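Local structure of iron-sulfur cluster assembly protein CyaY (Psychromonas ingrahamii, 4HS5) at residues 16-28 / 93-105. The protein probably binds ferrous and ferric iron and takes part in iron-sulfur cluster assembly, perhaps as a regulator of cluster biogenesis. Sequence-based numbering, arbitrary orientation. Where two conformers were deposited one is given.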
ATOM      1  N   LYS A  16       4.631  -6.318   4.845  1.00  5.26           N
ATOM      2  CA  LYS A  16       4.025  -7.236   3.866  1.00  6.11           C
ATOM      3  C   LYS A  16       4.268  -6.714   2.452  1.00  7.38           C
ATOM      4  O   LYS A  16       4.623  -7.467   1.546  1.00  8.05           O
ATOM      5  CB  LYS A  16       2.525  -7.383   4.127  1.00  7.54           C
ATOM      6  CG  LYS A  16       1.794  -8.380   3.231  1.00 12.98           C
ATOM      7  CD  LYS A  16       0.351  -8.524   3.714  1.00 21.68           C
ATOM      8  CE  LYS A  16      -0.378  -9.674   3.031  1.00 33.93           C
ATOM      9  NZ  LYS A  16      -0.223 -10.976   3.741  1.00 32.91           N
ATOM     10  N   ILE A  17       4.116  -5.411   2.262  1.00  5.67           N
ATOM     11  CA  ILE A  17       4.334  -4.835   0.944  1.00  8.17           C
ATOM     12  C   ILE A  17       5.787  -5.043   0.536  1.00  7.00           C
ATOM     13  O   ILE A  17       6.062  -5.487  -0.586  1.00  7.55           O
ATOM     14  CB  ILE A  17       3.960  -3.348   0.913  1.00  5.42           C
ATOM     15  CG1 ILE A  17       2.445  -3.181   1.047  1.00  7.37           C
ATOM     16  CG2 ILE A  17       4.448  -2.705  -0.378  1.00  6.43           C
ATOM     17  CD1 ILE A  17       2.035  -1.748   1.372  1.00  6.85           C
ATOM     18  N   GLU A  18       6.714  -4.768   1.448  1.00  6.85           N
ATOM     19  CA  GLU A  18       8.145  -4.922   1.192  1.00  7.78           C
ATOM     20  C   GLU A  18       8.533  -6.370   0.914  1.00  8.32           C
ATOM     21  O   GLU A  18       9.260  -6.656  -0.041  1.00 11.04           O
ATOM     22  CB  GLU A  18       8.950  -4.358   2.358  1.00 10.34           C
ATOM     23  CG  GLU A  18       8.775  -2.869   2.468  1.00 10.43           C
ATOM     24  CD  GLU A  18       9.226  -2.317   3.791  1.00 19.54           C
ATOM     25  OE1 GLU A  18       9.675  -3.105   4.650  1.00 21.21           O
ATOM     26  OE2 GLU A  18       9.117  -1.088   3.968  1.00 23.15           O
ATOM     27  N   GLU A  19       8.055  -7.273   1.756  1.00  8.05           N
ATOM     28  CA  GLU A  19       8.340  -8.685   1.581  1.00 10.63           C
ATOM     29  C   GLU A  19       7.772  -9.230   0.270  1.00 11.94           C
ATOM     30  O   GLU A  19       8.453 -10.001  -0.409  1.00 12.62           O
ATOM     31  CB  GLU A  19       7.815  -9.476   2.777  1.00 11.82           C
ATOM     32  CG  GLU A  19       8.225 -10.931   2.778  1.00 12.68           C
ATOM     33  CD  GLU A  19       7.356 -11.748   1.861  1.00 20.12           C
ATOM     34  OE1 GLU A  19       6.205 -11.332   1.640  1.00 16.98           O
ATOM     35  OE2 GLU A  19       7.826 -12.778   1.340  1.00 18.05           O
ATOM     36  N   LYS A  20       6.539  -8.850  -0.074  1.00 12.66           N
ATOM     37  CA  LYS A  20       5.897  -9.354  -1.295  1.00 12.02           C
ATOM     38  C   LYS A  20       6.598  -8.864  -2.550  1.00 15.04           C
ATOM     39  O   LYS A  20       6.649  -9.587  -3.546  1.00 13.33           O
ATOM     40  CB  LYS A  20       4.416  -8.998  -1.347  1.00 10.45           C
ATOM     41  CG  LYS A  20       3.550  -9.786  -0.377  1.00 12.27           C
ATOM     42  CD  LYS A  20       3.443 -11.255  -0.785  1.00 17.27           C
ATOM     43  CE  LYS A  20       2.801 -12.063   0.328  1.00 21.15           C
ATOM     44  NZ  LYS A  20       2.371 -13.422  -0.115  1.00 24.37           N
ATOM     45  N   ILE A  21       7.121  -7.639  -2.511  1.00 10.96           N
ATOM     46  CA  ILE A  21       7.968  -7.113  -3.577  1.00 12.11           C
ATOM     47  C   ILE A  21       9.241  -7.956  -3.730  1.00 18.76           C
ATOM     48  O   ILE A  21       9.584  -8.365  -4.841  1.00 16.47           O
ATOM     49  CB  ILE A  21       8.322  -5.623  -3.340  1.00 14.00           C
ATOM     50  CG1 ILE A  21       7.113  -4.731  -3.636  1.00 10.45           C
ATOM     51  CG2 ILE A  21       9.471  -5.187  -4.214  1.00 13.99           C
ATOM     52  CD1 ILE A  21       7.272  -3.323  -3.150  1.00 11.62           C
ATOM     53  N   GLU A  22       9.927  -8.238  -2.620  1.00 15.48           N
ATOM     54  CA  GLU A  22      11.173  -9.007  -2.657  1.00 14.99           C
ATOM     55  C   GLU A  22      10.905 -10.406  -3.175  1.00 15.51           C
ATOM     56  O   GLU A  22      11.707 -10.986  -3.907  1.00 19.50           O
ATOM     57  CB  GLU A  22      11.784  -9.094  -1.248  1.00 11.49           C
ATOM     58  CG  GLU A  22      12.293  -7.777  -0.680  1.00 16.60           C
ATOM     59  CD  GLU A  22      13.483  -7.202  -1.431  1.00 13.61           C
ATOM     60  OE1 GLU A  22      14.119  -7.934  -2.222  1.00 22.16           O
ATOM     61  OE2 GLU A  22      13.800  -6.015  -1.227  1.00 21.30           O
ATOM     62  N   GLU A  23       9.751 -10.924  -2.800  1.00 13.64           N
ATOM     63  CA  GLU A  23       9.328 -12.276  -3.094  1.00 13.94           C
ATOM     64  C   GLU A  23       8.933 -12.436  -4.569  1.00 17.42           C
ATOM     65  O   GLU A  23       9.218 -13.461  -5.195  1.00 22.31           O
ATOM     66  CB  GLU A  23       8.144 -12.556  -2.197  1.00 20.04           C
ATOM     67  CG  GLU A  23       7.670 -13.959  -2.129  1.00 23.58           C
ATOM     68  CD  GLU A  23       6.268 -13.987  -1.607  1.00 24.59           C
ATOM     69  OE1 GLU A  23       5.341 -14.078  -2.433  1.00 25.02           O
ATOM     70  OE2 GLU A  23       6.088 -13.853  -0.381  1.00 14.22           O
ATOM     71  N   SER A  24       8.281 -11.413  -5.111  1.00 17.59           N
ATOM     72  CA  SER A  24       7.811 -11.409  -6.495  1.00 13.60           C
ATOM     73  C   SER A  24       8.986 -11.328  -7.457  1.00 14.76           C
ATOM     74  O   SER A  24       8.878 -11.733  -8.620  1.00 16.91           O
ATOM     75  CB  SER A  24       6.938 -10.188  -6.731  1.00 13.39           C
ATOM     76  OG  SER A  24       7.747  -9.031  -6.819  1.00 10.95           O
ATOM     77  N   GLY A  25      10.099 -10.785  -6.976  1.00  9.85           N
ATOM     78  CA  GLY A  25      11.259 -10.507  -7.811  1.00 17.78           C
ATOM     79  C   GLY A  25      11.150  -9.219  -8.616  1.00 25.20           C
ATOM     80  O   GLY A  25      12.082  -8.828  -9.323  1.00 15.64           O
ATOM     81  N   ALA A  26      10.017  -8.542  -8.494  1.00 15.29           N
ATOM     82  CA  ALA A  26       9.733  -7.389  -9.355  1.00 14.63           C
ATOM     83  C   ALA A  26      10.676  -6.199  -9.187  1.00 15.37           C
ATOM     84  O   ALA A  26      11.266  -5.983  -8.122  1.00 15.62           O
ATOM     85  CB  ALA A  26       8.290  -6.947  -9.180  1.00 16.30           C
ATOM     86  N   ASP A  27      10.805  -5.419 -10.259  1.00 11.74           N
ATOM     87  CA  ASP A  27      11.646  -4.236 -10.232  1.00 11.46           C
ATOM     88  C   ASP A  27      10.854  -3.073  -9.683  1.00 16.86           C
ATOM     89  O   ASP A  27      10.407  -2.187 -10.414  1.00 17.84           O
ATOM     90  CB  ASP A  27      12.165  -3.922 -11.629  1.00 16.76           C
ATOM     91  CG  ASP A  27      13.007  -5.044 -12.193  1.00 18.85           C
ATOM     92  OD1 ASP A  27      12.645  -5.553 -13.268  1.00 15.90           O
ATOM     93  OD2 ASP A  27      14.006  -5.422 -11.552  1.00 20.70           O
ATOM     94  N   VAL A  28      10.657  -3.116  -8.374  1.00 14.21           N
ATOM     95  CA  VAL A  28       9.996  -2.048  -7.654  1.00 16.98           C
ATOM     96  C   VAL A  28      10.912  -1.621  -6.518  1.00  9.84           C
ATOM     97  O   VAL A  28      11.270  -2.441  -5.662  1.00 16.05           O
ATOM     98  CB  VAL A  28       8.666  -2.524  -7.078  1.00 13.27           C
ATOM     99  CG1 VAL A  28       7.980  -1.388  -6.356  1.00 11.27           C
ATOM    100  CG2 VAL A  28       7.770  -3.048  -8.186  1.00 18.28           C
ATOM    101  N   ILE A  93       0.103  -1.355  -9.587  1.00 12.11           N
ATOM    102  CA  ILE A  93       1.460  -1.667 -10.010  1.00 10.06           C
ATOM    103  C   ILE A  93       1.434  -2.178 -11.454  1.00 15.72           C
ATOM    104  O   ILE A  93       2.279  -1.808 -12.271  1.00 18.15           O
ATOM    105  CB  ILE A  93       2.134  -2.694  -9.063  1.00 12.83           C
ATOM    106  CG1 ILE A  93       2.404  -2.063  -7.686  1.00 10.75           C
ATOM    107  CG2 ILE A  93       3.425  -3.242  -9.667  1.00 14.86           C
ATOM    108  CD1 ILE A  93       3.092  -2.989  -6.690  1.00 11.94           C
ATOM    109  N   PHE A  94       0.439  -3.000 -11.781  1.00 13.43           N
ATOM    110  CA  PHE A  94       0.339  -3.504 -13.145  1.00 20.91           C
ATOM    111  C   PHE A  94      -0.124  -2.418 -14.114  1.00 15.97           C
ATOM    112  O   PHE A  94       0.346  -2.346 -15.251  1.00 22.31           O
ATOM    113  CB  PHE A  94      -0.602  -4.709 -13.236  1.00 15.64           C
ATOM    114  CG  PHE A  94      -0.639  -5.319 -14.606  1.00 13.93           C
ATOM    115  CD1 PHE A  94       0.385  -6.148 -15.025  1.00 13.64           C
ATOM    116  CD2 PHE A  94      -1.672  -5.030 -15.482  1.00 16.53           C
ATOM    117  CE1 PHE A  94       0.375  -6.706 -16.302  1.00 17.46           C
ATOM    118  CE2 PHE A  94      -1.689  -5.569 -16.761  1.00 25.67           C
ATOM    119  CZ  PHE A  94      -0.663  -6.408 -17.170  1.00 19.35           C
ATOM    120  N   LYS A  95      -1.067  -1.592 -13.679  1.00 16.24           N
ATOM    121  CA  LYS A  95      -1.679  -0.593 -14.549  1.00 19.37           C
ATOM    122  C   LYS A  95      -0.734   0.564 -14.846  1.00 18.70           C
ATOM    123  O   LYS A  95      -0.829   1.183 -15.908  1.00 26.80           O
ATOM    124  CB  LYS A  95      -3.005  -0.120 -13.948  1.00 22.91           C
ATOM    125  CG  LYS A  95      -3.435   1.303 -14.246  1.00 32.71           C
ATOM    126  CD  LYS A  95      -4.649   1.653 -13.376  1.00 32.97           C
ATOM    127  CE  LYS A  95      -4.353   1.447 -11.883  1.00 37.54           C
ATOM    128  NZ  LYS A  95      -3.874   2.684 -11.193  1.00 30.33           N
ATOM    129  N   GLN A  96       0.204   0.832 -13.939  1.00 23.78           N
ATOM    130  CA  GLN A  96       1.188   1.896 -14.147  1.00 23.74           C
ATOM    131  C   GLN A  96       2.473   1.406 -14.785  1.00 22.80           C
ATOM    132  O   GLN A  96       3.197   2.194 -15.401  1.00 24.54           O
ATOM    133  CB  GLN A  96       1.558   2.564 -12.823  1.00 24.77           C
ATOM    134  CG  GLN A  96       0.472   3.427 -12.250  1.00 24.16           C
ATOM    135  CD  GLN A  96       0.961   4.287 -11.105  1.00 21.27           C
ATOM    136  OE1 GLN A  96       2.168   4.435 -10.879  1.00 25.52           O
ATOM    137  NE2 GLN A  96       0.017   4.876 -10.383  1.00 16.70           N
ATOM    138  N   SER A  97       2.766   0.119 -14.634  1.00 17.73           N
ATOM    139  CA  SER A  97       4.097  -0.384 -14.962  1.00 19.94           C
ATOM    140  C   SER A  97       4.148  -1.786 -15.590  1.00 23.48           C
ATOM    141  O   SER A  97       5.220  -2.263 -15.970  1.00 23.64           O
ATOM    142  CB  SER A  97       4.952  -0.363 -13.707  1.00 26.26           C
ATOM    143  OG  SER A  97       4.495  -1.353 -12.800  1.00 27.94           O
ATOM    144  N   LYS A  98       2.999  -2.448 -15.680  1.00 19.31           N
ATOM    145  CA  LYS A  98       2.893  -3.774 -16.315  1.00 16.74           C
ATOM    146  C   LYS A  98       3.698  -4.921 -15.686  1.00 24.92           C
ATOM    147  O   LYS A  98       3.922  -5.947 -16.325  1.00 25.69           O
ATOM    148  CB  LYS A  98       3.151  -3.691 -17.827  1.00 29.98           C
ATOM    149  CG  LYS A  98       2.235  -2.719 -18.549  1.00 24.44           C
ATOM    150  CD  LYS A  98       0.768  -3.003 -18.255  1.00 30.34           C
ATOM    151  CE  LYS A  98      -0.086  -1.772 -18.542  1.00 40.88           C
ATOM    152  NZ  LYS A  98      -1.501  -1.976 -18.138  1.00 29.71           N
ATOM    153  N   GLU A  99       4.102  -4.787 -14.426  1.00 24.43           N
ATOM    154  CA  GLU A  99       4.692  -5.940 -13.758  1.00 26.81           C
ATOM    155  C   GLU A  99       3.706  -6.449 -12.722  1.00 18.57           C
ATOM    156  O   GLU A  99       2.757  -5.749 -12.343  1.00 18.38           O
ATOM    157  CB  GLU A  99       6.030  -5.603 -13.108  1.00 36.61           C
ATOM    158  CG  GLU A  99       7.132  -6.632 -13.253  1.00 35.46           C
ATOM    159  CD  GLU A  99       8.465  -6.092 -12.746  1.00 24.83           C
ATOM    160  OE1 GLU A  99       8.464  -5.024 -12.100  1.00 37.85           O
ATOM    161  OE2 GLU A  99       9.503  -6.734 -12.983  1.00 26.79           O
ATOM    162  N   THR A 100       3.929  -7.684 -12.304  1.00 20.08           N
ATOM    163  CA  THR A 100       3.000  -8.381 -11.437  1.00 14.54           C
ATOM    164  C   THR A 100       3.622  -8.598 -10.059  1.00 16.10           C
ATOM    165  O   THR A 100       4.727  -9.131  -9.925  1.00 16.63           O
ATOM    166  CB  THR A 100       2.524  -9.700 -12.078  1.00 17.86           C
ATOM    167  OG1 THR A 100       1.832  -9.413 -13.303  1.00 18.79           O
ATOM    168  CG2 THR A 100       1.588 -10.454 -11.153  1.00 20.50           C
ATOM    169  N   VAL A 101       2.927  -8.105  -9.042  1.00 11.92           N
ATOM    170  CA  VAL A 101       3.246  -8.411  -7.651  1.00 11.45           C
ATOM    171  C   VAL A 101       1.921  -8.778  -7.020  1.00  9.88           C
ATOM    172  O   VAL A 101       1.016  -7.943  -6.940  1.00 11.58           O
ATOM    173  CB  VAL A 101       3.861  -7.213  -6.883  1.00 11.62           C
ATOM    174  CG1 VAL A 101       4.132  -7.604  -5.436  1.00 12.07           C
ATOM    175  CG2 VAL A 101       5.154  -6.735  -7.528  1.00  9.03           C
ATOM    176  N   ASP A 102       1.791 -10.036  -6.614  1.00 10.78           N
ATOM    177  CA  ASP A 102       0.610 -10.474  -5.879  1.00 15.19           C
ATOM    178  C   ASP A 102       0.895 -10.279  -4.394  1.00 13.70           C
ATOM    179  O   ASP A 102       1.820 -10.877  -3.859  1.00 14.49           O
ATOM    180  CB  ASP A 102       0.329 -11.947  -6.187  1.00 13.81           C
ATOM    181  CG  ASP A 102      -1.013 -12.417  -5.662  1.00 16.00           C
ATOM    182  OD1 ASP A 102      -1.448 -13.508  -6.083  1.00 17.84           O
ATOM    183  OD2 ASP A 102      -1.637 -11.709  -4.842  1.00 14.34           O
ATOM    184  N   PHE A 103       0.110  -9.429  -3.734  1.00 11.03           N
ATOM    185  CA  PHE A 103       0.321  -9.146  -2.318  1.00 15.14           C
ATOM    186  C   PHE A 103      -0.557 -10.002  -1.433  1.00 15.04           C
ATOM    187  O   PHE A 103      -0.372 -10.039  -0.217  1.00 18.95           O
ATOM    188  CB  PHE A 103       0.008  -7.682  -2.021  1.00 15.87           C
ATOM    189  CG  PHE A 103       0.980  -6.719  -2.630  1.00 13.42           C
ATOM    190  CD1 PHE A 103       0.690  -6.083  -3.823  1.00 13.71           C
ATOM    191  CD2 PHE A 103       2.182  -6.445  -1.999  1.00  9.82           C
ATOM    192  CE1 PHE A 103       1.585  -5.200  -4.391  1.00 11.26           C
ATOM    193  CE2 PHE A 103       3.091  -5.558  -2.556  1.00  9.70           C
ATOM    194  CZ  PHE A 103       2.793  -4.927  -3.756  1.00 11.93           C
ATOM    195  N   THR A 104      -1.508 -10.698  -2.048  0.81 12.72           N
ATOM    196  CA  THR A 104      -2.530 -11.415  -1.291  0.81 14.77           C
ATOM    197  C   THR A 104      -2.201 -12.893  -1.091  0.81 16.72           C
ATOM    198  O   THR A 104      -2.194 -13.384   0.035  0.81 25.41           O
ATOM    199  CB  THR A 104      -3.910 -11.254  -1.952  0.81 12.26           C
ATOM    200  OG1 THR A 104      -4.251  -9.860  -1.994  0.81 16.58           O
ATOM    201  CG2 THR A 104      -4.967 -12.003  -1.159  0.81 12.80           C
ATOM    202  N   GLU A 105      -1.944 -13.602  -2.186  1.00 13.69           N
ATOM    203  CA  GLU A 105      -1.633 -15.025  -2.130  1.00 17.80           C
ATOM    204  C   GLU A 105      -0.138 -15.261  -1.902  1.00 18.37           C
ATOM    205  O   GLU A 105       0.685 -14.406  -2.225  1.00 28.07           O
ATOM    206  CB  GLU A 105      -2.083 -15.720  -3.422  1.00 16.56           C
ATOM    207  CG  GLU A 105      -3.592 -15.936  -3.537  1.00 19.43           C
ATOM    208  CD  GLU A 105      -4.341 -14.733  -4.066  1.00 20.12           C
ATOM    209  OE1 GLU A 105      -3.748 -13.921  -4.804  1.00 17.28           O
ATOM    210  OE2 GLU A 105      -5.544 -14.606  -3.766  1.00 24.90           O
TER
HETATM  211  O   HOH W   1       0.120 -12.663   2.035  1.00 29.73           O
HETATM  212  O   HOH W   2       4.201 -11.351  -4.327  1.00 21.83           O
HETATM  213  O   HOH W   3       0.095 -15.094   1.654  1.00 29.56           O
HETATM  214  O   HOH W   4       2.873 -13.921  -3.371  1.00 20.66           O
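Phe103 slides its ring in beside helix 16-24 with the CD2-CE2 side leading. Its CE2 lies 3.8 Å from Ile17 CG2, and the backbone oxygen of Ile17 sits at the ring edge, in plane. Lys20 comes in obliquely, its CB 3.5 Å from Phe103 CD2, while Val101 CG1 from the ring's own segment sits over one face, toward the rim. A bend at chi2 (-69°) turns the Lys20 chain along the Phe103 backbone, bringing NZ, in the conformer given for Glu105, 2.9 Å from Glu105 O, above the carbonyl plane rather than on a lone pair. Replacing Lys20 by alanine keeps the CB contact to the ring but is likely to leave the Phe103 backbone less covered and Glu105 O without its ammonium partner. In the alpha-beta sandwich of the frataxin fold, helices 3-24 and 85-97 pack on one antiparallel sheet; here the C-terminal tail, running back from helix 85-97, lies along the two helices, and Phe103 also touches Leu86 and Leu89. Two residues earlier in the tail, Val101 straddles the helix end: CG1 faces Lys20 O, and CG2 packs 3.6 Å from Ala26 CB and close to Ser24 OG. That hydroxyl donates to Ile21 O and accepts from Ala26 N in an ST turn, where the chain leaves the helix through Gly25. Earlier still, the extended Glu99 side chain takes Asp27 N on the syn side of OE1 at 3.0 Å, tilted out of the carboxylate plane, by a bent bond (137°); the weak, longer one to OE2 is straighter. Asp27 OD1 stands 3.4 Å from Glu99 OE2, two like-charged acceptors with no hydrogen bond between them.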